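Local atomic coordinates of fibronectin-binding protein (Streptococcus pyogenes, PDB entry 5A0L), a protein that acts as a surface adhesin of the bacterium, its N-terminal domain carrying an internal thioester that mediates covalent binding to the host. Residues V7-K11 and N38-E44; D16-G21 and N65-K70; N116-N122 and Q160-M164. All coordinates share one frame; numbering follows the deposited sequence. Where two conformers were deposited one is given.

Interaction 1 (V7-K11 and N38-E44); sequences VPNFK and NLKGSKE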
loop_
_atom_site.group_PDB
_atom_site.type_symbol
_atom_site.label_atom_id
_atom_site.label_comp_id
_atom_site.label_asym_id
_atom_site.label_seq_id
_atom_site.Cartn_x
_atom_site.Cartn_y
_atom_site.Cartn_z
ATOM N N VAL A 7 -9.944 16.564 7.967
ATOM C CA VAL A 7 -9.017 16.371 6.838
ATOM C C VAL A 7 -8.280 17.678 6.524
ATOM O O VAL A 7 -8.800 18.767 6.724
ATOM C CB VAL A 7 -9.681 15.794 5.561
ATOM C CG1 VAL A 7 -10.214 14.394 5.824
ATOM C CG2 VAL A 7 -10.742 16.709 5.000
ATOM N N PRO A 8 -7.073 17.561 5.982
ATOM C CA PRO A 8 -6.330 18.743 5.581
ATOM C C PRO A 8 -6.890 19.358 4.295
ATOM O O PRO A 8 -7.580 18.710 3.507
ATOM C CB PRO A 8 -4.925 18.192 5.346
ATOM C CG PRO A 8 -5.156 16.751 4.947
ATOM C CD PRO A 8 -6.299 16.320 5.815
ATOM N N ASN A 9 -6.585 20.620 4.069
ATOM C CA ASN A 9 -6.941 21.301 2.831
ATOM C C ASN A 9 -5.745 22.114 2.337
ATOM O O ASN A 9 -5.502 23.245 2.769
ATOM C CB ASN A 9 -8.177 22.185 3.007
ATOM C CG ASN A 9 -8.661 22.787 1.694
ATOM O OD1 ASN A 9 -8.037 22.619 0.645
ATOM N ND2 ASN A 9 -9.777 23.480 1.748
ATOM N N PHE A 10 -4.987 21.523 1.415
ATOM C CA PHE A 10 -3.779 22.120 0.851
ATOM C C PHE A 10 -3.966 22.237 -0.651
ATOM O O PHE A 10 -4.396 21.298 -1.303
ATOM C CB PHE A 10 -2.539 21.265 1.182
ATOM C CG PHE A 10 -2.057 21.420 2.614
ATOM C CD1 PHE A 10 -2.731 20.829 3.647
ATOM C CD2 PHE A 10 -0.946 22.168 2.909
ATOM C CE1 PHE A 10 -2.321 20.985 4.952
ATOM C CE2 PHE A 10 -0.515 22.322 4.214
ATOM C CZ PHE A 10 -1.218 21.737 5.238
ATOM N N LYS A 11 -3.595 23.364 -1.218
ATOM C CA LYS A 11 -3.624 23.561 -2.670
ATOM C C LYS A 11 -2.206 23.461 -3.240
ATOM O O LYS A 11 -1.271 24.114 -2.767
ATOM C CB LYS A 11 -4.226 24.918 -3.039
ATOM C CG LYS A 11 -4.325 25.114 -4.561
ATOM C CD LYS A 11 -5.475 26.020 -4.985
ATOM C CE LYS A 11 -5.314 27.430 -4.461
ATOM N NZ LYS A 11 -4.245 28.170 -5.186
ATOM N N ASN A 38 -5.842 13.235 -0.421
ATOM C CA ASN A 38 -7.092 13.966 -0.592
ATOM C C ASN A 38 -6.936 15.113 -1.574
ATOM O O ASN A 38 -5.801 15.406 -2.019
ATOM C CB ASN A 38 -7.770 14.359 0.758
ATOM C CG ASN A 38 -7.305 15.675 1.324
ATOM O OD1 ASN A 38 -6.163 16.098 1.122
ATOM N ND2 ASN A 38 -8.184 16.297 2.132
ATOM N N LEU A 39 -8.033 15.758 -1.937
ATOM C CA LEU A 39 -8.045 16.739 -2.993
ATOM C C LEU A 39 -8.742 17.991 -2.452
ATOM O O LEU A 39 -9.955 18.020 -2.268
ATOM C CB LEU A 39 -8.787 16.219 -4.223
ATOM C CG LEU A 39 -8.848 17.158 -5.413
ATOM C CD1 LEU A 39 -7.473 17.423 -5.974
ATOM C CD2 LEU A 39 -9.748 16.573 -6.494
ATOM N N LYS A 40 -7.949 19.028 -2.177
ATOM C CA LYS A 40 -8.421 20.327 -1.715
ATOM C C LYS A 40 -9.513 20.181 -0.658
ATOM O O LYS A 40 -10.604 20.756 -0.756
ATOM C CB LYS A 40 -8.860 21.173 -2.900
ATOM C CG LYS A 40 -7.664 21.498 -3.823
ATOM C CD LYS A 40 -8.022 22.395 -4.985
ATOM C CE LYS A 40 -8.616 21.624 -6.148
ATOM N NZ LYS A 40 -8.803 22.516 -7.328
ATOM N N GLY A 41 -9.176 19.421 0.372
ATOM C CA GLY A 41 -10.059 19.323 1.530
ATOM C C GLY A 41 -11.190 18.309 1.449
ATOM O O GLY A 41 -12.044 18.262 2.328
ATOM N N SER A 42 -11.172 17.472 0.430
ATOM C CA SER A 42 -12.153 16.411 0.221
ATOM C C SER A 42 -11.973 15.300 1.213
ATOM O O SER A 42 -10.966 15.222 1.922
ATOM C CB SER A 42 -11.966 15.772 -1.183
ATOM O OG SER A 42 -10.779 14.903 -1.280
ATOM N N LYS A 43 -12.916 14.356 1.182
ATOM C CA LYS A 43 -12.722 13.125 1.892
ATOM C C LYS A 43 -11.417 12.466 1.436
ATOM O O LYS A 43 -10.976 12.608 0.259
ATOM C CB LYS A 43 -13.886 12.184 1.700
ATOM C CG LYS A 43 -13.784 11.239 0.514
ATOM C CD LYS A 43 -14.315 9.860 0.868
ATOM N N GLU A 44 -10.790 11.786 2.379
ATOM C CA GLU A 44 -9.481 11.192 2.171
ATOM C C GLU A 44 -9.592 9.717 1.861
ATOM O O GLU A 44 -10.576 9.054 2.238
ATOM C CB GLU A 44 -8.537 11.440 3.360
ATOM C CG GLU A 44 -8.815 10.608 4.574
ATOM C CD GLU A 44 -7.985 10.942 5.815
ATOM O OE1 GLU A 44 -7.208 11.922 5.827
ATOM O OE2 GLU A 44 -8.179 10.251 6.843
HETATM O O HOH W 1 -6.035 18.793 0.458
HETATM O O HOH W 2 -5.102 18.963 -2.403
#

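Interaction 2 (D16-G21 and N65-K70); sequences DYPWYG and NNFYKK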
loop_
_atom_site.group_PDB
_atom_site.type_symbol
_atom_site.label_atom_id
_atom_site.label_comp_id
_atom_site.label_asym_id
_atom_site.label_seq_id
_atom_site.Cartn_x
_atom_site.Cartn_y
_atom_site.Cartn_z
ATOM N N ASP A 16 -1.594 20.451 -12.122
ATOM C CA ASP A 16 -1.453 19.127 -12.716
ATOM C C ASP A 16 -1.170 18.037 -11.693
ATOM O O ASP A 16 -1.319 16.859 -11.989
ATOM C CB ASP A 16 -0.322 19.136 -13.746
ATOM C CG ASP A 16 -0.626 20.018 -14.949
ATOM O OD1 ASP A 16 -1.791 20.388 -15.172
ATOM O OD2 ASP A 16 0.329 20.329 -15.683
ATOM N N TYR A 17 -0.691 18.439 -10.510
ATOM C CA TYR A 17 -0.417 17.545 -9.380
ATOM C C TYR A 17 -1.222 18.032 -8.177
ATOM O O TYR A 17 -0.647 18.536 -7.214
ATOM C CB TYR A 17 1.085 17.443 -9.051
ATOM C CG TYR A 17 1.942 16.819 -10.153
ATOM C CD1 TYR A 17 2.115 17.420 -11.401
ATOM C CD2 TYR A 17 2.492 15.597 -9.987
ATOM C CE1 TYR A 17 2.869 16.807 -12.392
ATOM C CE2 TYR A 17 3.240 14.991 -10.972
ATOM C CZ TYR A 17 3.419 15.572 -12.171
ATOM O OH TYR A 17 4.173 14.883 -13.125
ATOM N N PRO A 18 -2.551 17.891 -8.220
ATOM C CA PRO A 18 -3.365 18.615 -7.236
ATOM C C PRO A 18 -3.663 17.849 -5.933
ATOM O O PRO A 18 -4.186 18.465 -4.994
ATOM C CB PRO A 18 -4.656 18.873 -8.014
ATOM C CG PRO A 18 -4.797 17.623 -8.856
ATOM C CD PRO A 18 -3.376 17.330 -9.300
ATOM N N TRP A 19 -3.390 16.539 -5.891
ATOM C CA TRP A 19 -3.714 15.735 -4.705
ATOM C C TRP A 19 -2.644 15.896 -3.652
ATOM O O TRP A 19 -1.451 15.836 -3.955
ATOM C CB TRP A 19 -3.826 14.246 -5.113
ATOM C CG TRP A 19 -5.051 13.950 -5.916
ATOM C CD1 TRP A 19 -5.234 14.165 -7.248
ATOM C CD2 TRP A 19 -6.304 13.423 -5.432
ATOM N NE1 TRP A 19 -6.519 13.822 -7.628
ATOM C CE2 TRP A 19 -7.185 13.354 -6.525
ATOM C CE3 TRP A 19 -6.754 12.967 -4.175
ATOM C CZ2 TRP A 19 -8.493 12.880 -6.392
ATOM C CZ3 TRP A 19 -8.023 12.491 -4.076
ATOM C CH2 TRP A 19 -8.884 12.486 -5.153
ATOM N N TYR A 20 -3.063 16.082 -2.402
ATOM C CA TYR A 20 -2.162 16.103 -1.256
ATOM C C TYR A 20 -2.026 14.670 -0.716
ATOM O O TYR A 20 -3.040 14.022 -0.457
ATOM C CB TYR A 20 -2.746 17.033 -0.195
ATOM C CG TYR A 20 -1.957 17.216 1.083
ATOM C CD1 TYR A 20 -0.591 17.282 1.117
ATOM C CD2 TYR A 20 -2.626 17.310 2.290
ATOM C CE1 TYR A 20 0.105 17.447 2.301
ATOM C CE2 TYR A 20 -1.969 17.472 3.479
ATOM C CZ TYR A 20 -0.604 17.522 3.520
ATOM O OH TYR A 20 0.077 17.686 4.703
ATOM N N GLY A 21 -0.783 14.199 -0.580
ATOM C CA GLY A 21 -0.479 12.930 -0.002
ATOM C C GLY A 21 0.293 13.117 1.273
ATOM O O GLY A 21 1.251 13.905 1.296
ATOM N N ASN A 65 5.239 19.753 1.916
ATOM C CA ASN A 65 4.030 19.016 1.507
ATOM C C ASN A 65 4.221 18.300 0.170
ATOM O O ASN A 65 4.820 18.838 -0.751
ATOM C CB ASN A 65 2.843 19.944 1.408
ATOM C CG ASN A 65 2.625 20.734 2.705
ATOM O OD1 ASN A 65 2.637 21.957 2.682
ATOM N ND2 ASN A 65 2.585 20.052 3.830
ATOM N N ASN A 66 3.681 17.105 0.093
ATOM C CA ASN A 66 3.788 16.232 -1.046
ATOM C C ASN A 66 2.513 16.278 -1.882
ATOM O O ASN A 66 1.430 15.973 -1.374
ATOM C CB ASN A 66 4.089 14.816 -0.583
ATOM C CG ASN A 66 5.333 14.710 0.218
ATOM O OD1 ASN A 66 5.332 14.584 1.446
ATOM N ND2 ASN A 66 6.450 14.793 -0.477
ATOM N N PHE A 67 2.668 16.612 -3.168
ATOM C CA PHE A 67 1.572 16.657 -4.095
ATOM C C PHE A 67 1.735 15.605 -5.204
ATOM O O PHE A 67 2.863 15.204 -5.511
ATOM C CB PHE A 67 1.400 18.076 -4.667
ATOM C CG PHE A 67 0.972 19.060 -3.612
ATOM C CD1 PHE A 67 -0.335 19.068 -3.127
ATOM C CD2 PHE A 67 1.890 19.918 -3.031
ATOM C CE1 PHE A 67 -0.716 19.963 -2.110
ATOM C CE2 PHE A 67 1.504 20.806 -2.028
ATOM C CZ PHE A 67 0.205 20.818 -1.580
ATOM N N TYR A 68 0.601 15.228 -5.789
ATOM C CA TYR A 68 0.508 14.078 -6.638
ATOM C C TYR A 68 -0.492 14.282 -7.767
ATOM O O TYR A 68 -1.521 14.945 -7.615
ATOM C CB TYR A 68 0.025 12.893 -5.768
ATOM C CG TYR A 68 1.037 12.375 -4.820
ATOM C CD1 TYR A 68 1.900 11.353 -5.210
ATOM C CD2 TYR A 68 1.146 12.872 -3.503
ATOM C CE1 TYR A 68 2.869 10.876 -4.407
ATOM C CE2 TYR A 68 2.159 12.401 -2.677
ATOM C CZ TYR A 68 3.033 11.383 -3.148
ATOM O OH TYR A 68 4.006 10.845 -2.316
ATOM N N LYS A 69 -0.188 13.601 -8.886
ATOM C CA LYS A 69 -1.105 13.455 -10.012
ATOM C C LYS A 69 -1.742 12.062 -9.976
ATOM O O LYS A 69 -1.015 11.078 -9.832
ATOM C CB LYS A 69 -0.314 13.649 -11.328
ATOM C CG LYS A 69 -1.095 13.361 -12.589
ATOM C CD LYS A 69 -0.202 13.503 -13.821
ATOM C CE LYS A 69 -0.145 14.872 -14.351
ATOM N NZ LYS A 69 0.392 14.669 -15.725
ATOM N N LYS A 70 -3.073 12.023 -10.132
ATOM C CA LYS A 70 -3.795 10.736 -10.066
ATOM C C LYS A 70 -3.899 10.117 -11.464
ATOM O O LYS A 70 -4.361 10.776 -12.390
ATOM C CB LYS A 70 -5.163 10.971 -9.473
ATOM C CG LYS A 70 -5.951 9.683 -9.233
ATOM C CD LYS A 70 -7.252 9.894 -8.517
ATOM C CE LYS A 70 -8.321 10.530 -9.350
ATOM N NZ LYS A 70 -8.956 9.549 -10.266
HETATM O O HOH W 3 2.573 16.998 4.746
HETATM O O HOH W 4 2.988 15.571 2.502
#

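Interaction 3 (N116-N122 and Q160-M164); sequences NGIEDLN and QVTLM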
loop_
_atom_site.group_PDB
_atom_site.type_symbol
_atom_site.label_atom_id
_atom_site.label_comp_id
_atom_site.label_asym_id
_atom_site.label_seq_id
_atom_site.Cartn_x
_atom_site.Cartn_y
_atom_site.Cartn_z
ATOM N N ASN A 116 -8.422 -10.372 9.468
ATOM C CA ASN A 116 -9.277 -10.429 10.663
ATOM C C ASN A 116 -8.446 -10.440 11.932
ATOM O O ASN A 116 -7.523 -11.228 12.085
ATOM C CB ASN A 116 -10.097 -11.702 10.678
ATOM C CG ASN A 116 -11.222 -11.716 9.667
ATOM O OD1 ASN A 116 -11.573 -10.708 9.031
ATOM N ND2 ASN A 116 -11.851 -12.899 9.532
ATOM N N GLY A 117 -8.787 -9.536 12.850
ATOM C CA GLY A 117 -8.129 -9.477 14.148
ATOM C C GLY A 117 -6.818 -8.735 14.197
ATOM O O GLY A 117 -6.235 -8.594 15.259
ATOM N N ILE A 118 -6.306 -8.327 13.039
ATOM C CA ILE A 118 -5.052 -7.573 12.979
ATOM C C ILE A 118 -5.370 -6.091 13.175
ATOM O O ILE A 118 -6.214 -5.549 12.495
ATOM C CB ILE A 118 -4.305 -7.830 11.639
ATOM C CG1 ILE A 118 -4.035 -9.316 11.458
ATOM C CG2 ILE A 118 -3.017 -7.037 11.638
ATOM C CD1 ILE A 118 -3.352 -9.687 10.157
ATOM N N GLU A 119 -4.676 -5.468 14.131
ATOM C CA GLU A 119 -4.874 -4.064 14.389
ATOM C C GLU A 119 -4.561 -3.262 13.125
ATOM O O GLU A 119 -3.665 -3.634 12.360
ATOM C CB GLU A 119 -3.980 -3.606 15.543
ATOM C CG GLU A 119 -4.323 -4.242 16.872
ATOM C CD GLU A 119 -3.285 -4.047 17.959
ATOM O OE1 GLU A 119 -2.305 -3.289 17.775
ATOM O OE2 GLU A 119 -3.462 -4.657 19.027
ATOM N N ASP A 120 -5.254 -2.148 12.922
ATOM C CA ASP A 120 -5.163 -1.403 11.666
ATOM C C ASP A 120 -3.703 -1.112 11.243
ATOM O O ASP A 120 -3.352 -1.339 10.086
ATOM C CB ASP A 120 -5.911 -0.086 11.756
ATOM C CG ASP A 120 -7.410 -0.265 11.884
ATOM O OD1 ASP A 120 -7.926 -1.395 11.794
ATOM O OD2 ASP A 120 -8.069 0.758 12.116
ATOM N N LEU A 121 -2.871 -0.603 12.142
ATOM C CA LEU A 121 -1.514 -0.232 11.713
ATOM C C LEU A 121 -0.706 -1.457 11.343
ATOM O O LEU A 121 0.156 -1.381 10.452
ATOM C CB LEU A 121 -0.828 0.595 12.804
ATOM C CG LEU A 121 -1.367 2.018 12.968
ATOM C CD1 LEU A 121 -0.897 2.659 14.279
ATOM C CD2 LEU A 121 -1.009 2.911 11.783
ATOM N N ASN A 122 -0.931 -2.575 12.026
ATOM C CA ASN A 122 -0.288 -3.833 11.646
ATOM C C ASN A 122 -0.822 -4.390 10.307
ATOM O O ASN A 122 -0.053 -5.005 9.556
ATOM C CB ASN A 122 -0.454 -4.880 12.747
ATOM C CG ASN A 122 0.327 -4.551 13.994
ATOM O OD1 ASN A 122 1.383 -3.925 13.927
ATOM N ND2 ASN A 122 -0.188 -4.993 15.154
ATOM N N GLN A 160 -0.540 -11.047 17.738
ATOM C CA GLN A 160 -0.678 -10.185 16.554
ATOM C C GLN A 160 0.333 -10.652 15.475
ATOM O O GLN A 160 -0.009 -10.710 14.298
ATOM C CB GLN A 160 -0.453 -8.644 16.800
ATOM C CG GLN A 160 -1.590 -7.822 17.415
ATOM C CD GLN A 160 -2.671 -7.637 16.376
ATOM O OE1 GLN A 160 -2.528 -6.867 15.404
ATOM N NE2 GLN A 160 -3.744 -8.367 16.548
ATOM N N VAL A 161 1.573 -10.938 15.880
ATOM C CA VAL A 161 2.605 -11.259 14.893
ATOM C C VAL A 161 2.275 -12.583 14.191
ATOM O O VAL A 161 2.494 -12.700 12.989
ATOM C CB VAL A 161 4.022 -11.221 15.514
ATOM C CG1 VAL A 161 5.063 -11.587 14.505
ATOM C CG2 VAL A 161 4.402 -9.785 15.916
ATOM N N THR A 162 1.723 -13.562 14.906
ATOM C CA THR A 162 1.335 -14.800 14.259
ATOM C C THR A 162 0.272 -14.522 13.176
ATOM O O THR A 162 0.348 -15.054 12.043
ATOM C CB THR A 162 0.838 -15.806 15.306
ATOM O OG1 THR A 162 1.901 -16.062 16.237
ATOM C CG2 THR A 162 0.401 -17.106 14.652
ATOM N N LEU A 163 -0.720 -13.697 13.499
ATOM C CA LEU A 163 -1.739 -13.342 12.491
ATOM C C LEU A 163 -1.093 -12.652 11.284
ATOM O O LEU A 163 -1.446 -12.907 10.132
ATOM C CB LEU A 163 -2.819 -12.408 13.075
ATOM C CG LEU A 163 -3.753 -13.007 14.142
ATOM C CD1 LEU A 163 -4.648 -11.897 14.651
ATOM C CD2 LEU A 163 -4.530 -14.181 13.609
ATOM N N MET A 164 -0.181 -11.720 11.565
ATOM C CA MET A 164 0.465 -10.945 10.486
ATOM C C MET A 164 1.255 -11.827 9.520
ATOM O O MET A 164 1.164 -11.655 8.299
ATOM C CB MET A 164 1.402 -9.909 11.110
ATOM C CG MET A 164 0.661 -8.766 11.856
ATOM S SD MET A 164 1.766 -7.809 12.939
ATOM C CE MET A 164 2.741 -6.914 11.709
#

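Interaction 1 (V7-K11 and N38-E44)
Asn38 supplies the direct hydrogen bond between the two segments: its ND2 donates to Pro8 O at 2.8 Å, with an N-H...O angle of 175°, the acceptor lying in the amide plane. The second N-H of the same group goes to Ser42 O at 3.0 Å, in that carbonyl's plane and on a lone pair. With both N-H groups engaged, the rotation of the amide is fixed. Its chi1 of 88° lodges CG between the backbone N and the carbonyl carbon, which turns the amide across the mouth of the hairpin loop and toward Pro8.

That loop is the tight connection between strands 35-39 and 45-49 of the barrel, built on a type I' turn from Leu39 to Ser42 and closed by the backbone bond from Ser42 N to Leu39 O. At phi 84°, a CB on Gly41 would jam against Lys40 O, which calls for glycine. Its CA makes a CA-H...O contact of 3.2 Å with Pro8 O, so this carbonyl meets both the turn and the Asn38 amide.

Two waters extend the polar contact. One accepts from Phe10 N and Gly41 N and lies 2.8 Å from Asn38 OD1; the other accepts from Lys40 N and sits 2.7 Å from Phe10 O.

Van der Waals contacts flank this network. Val7 CG2 rests 3.4 Å from Ser42 O, while CG1 runs alongside the Glu44 chain, whose OE1 is hydrogen-bonded to Tyr22 OH. At the other end, Asn9 OD1 packs 3.1 Å from Lys40 C. On the barrel side, Pro8 and Asn38 touch Tyr20 and Tyr22 of strand 19-23.

Interaction 2 (D16-G21 and N65-K70)
Strands 19-23 and 66-72 pair antiparallel and so close the six-stranded sheet into a barrel; Trp19 with Tyr68 is a hydrogen-bonded pair and Tyr20 with Phe67 a non-hydrogen-bonded one. Trp19 N donates to Tyr68 O at 3.0 Å; the return bond from Tyr68 N to Trp19 O is weak and bent. Gly21 N reaches Asn66 O at 2.9 Å almost straight (175°). The directions of the short segments 19-21 and 66-70 differ by 129°, well short of antiparallel.

On one face, Tyr20 CB lies 4.0 Å from Phe67 CE1, the ring planes oblique at 40°. On the other, the edge of the Tyr68 ring runs beside Gly21, with CE2 3.8 Å from its CA. There Lys70 runs out extended through CG, which lays CD 3.6 Å above one face of the Trp19 indole, toward the rim; it then bends, bringing CE near CZ2. Just ahead of strand 19-23, the Tyr17 ring receives Lys69 CB over one face, a CH-pi contact 3.9 Å from the centroid.

Polar ends go elsewhere: Tyr17 OH to Lys194, Tyr20 OH to Tyr61, Lys70 NZ to Val209. Strand 35-39 flanks 19-23, with Trp19 on Val37 and Leu39, and strand 191-195 flanks 66-72 through Lys69 and Lys194.

Interaction 3 (N116-N122 and Q160-M164)
Gln160 OE1 is gripped by two donors from the 116-122 segment. Glu119 N reaches it at 2.9 Å, tilted 25° from the carbonyl plane, and Asn122 ND2 arrives at 3.0 Å in that plane, on a lone pair. The other end of the same amide is held too, since NE2 donates to Gly117 O at 2.8 Å. Three bonds therefore fix the rotation of a buried amide. The Gln160 chain gets there by bending at chi2 (-73°), which folds the amide across the turn leading into helix 120-135.

Glu119 occupies the N-cap position of that helix, so Gln160 engages the backbone N of the cap residue itself. The Glu119 carboxylate also stacks on the Gln160 amide, their planes 13° apart, with Glu119 CD 4.0 Å from Gln160 CD.

An apolar layer lies beside the amide. Ile118 CG1 meets Leu163 CB at 3.7 Å, the two side chains passing in opposite directions, while Ile118 CG2 approaches Met164 CG at 4.1 Å. Met164 SD lies 3.7 Å from Asn122 CB, the two side chains crossing at about a right angle.

The contact thus joins the start of helix 120-135 to an early turn of helix 158-172. Ile118 also packs on Ala123 and Met164 on Val126 of helix 120-135, and Asn122 OD1 is hydrogen-bonded to Tyr32 OH from a loop.

Interactions 1 and 2 belong to the barrel and adjoin each other, their centres about 10 Å apart. They meet at strands 19-23 and 35-39, where Asn38 O probably accepts a hydrogen bond from Tyr20 N and the Phe10 ring packs against Tyr20. Interaction 3 lies in the helical part, its centre about 30 Å from that of interaction 2 and on the opposite side of the chain's centre. Chemistry follows place: the surface contact of 7-11 with 38-44 relies on one amide, two bridging waters and van der Waals contacts, the partly buried strand pair on backbone bonds and aromatic packing, and the partly buried helix contact on a side-chain amide bonded directly to backbone and side chain.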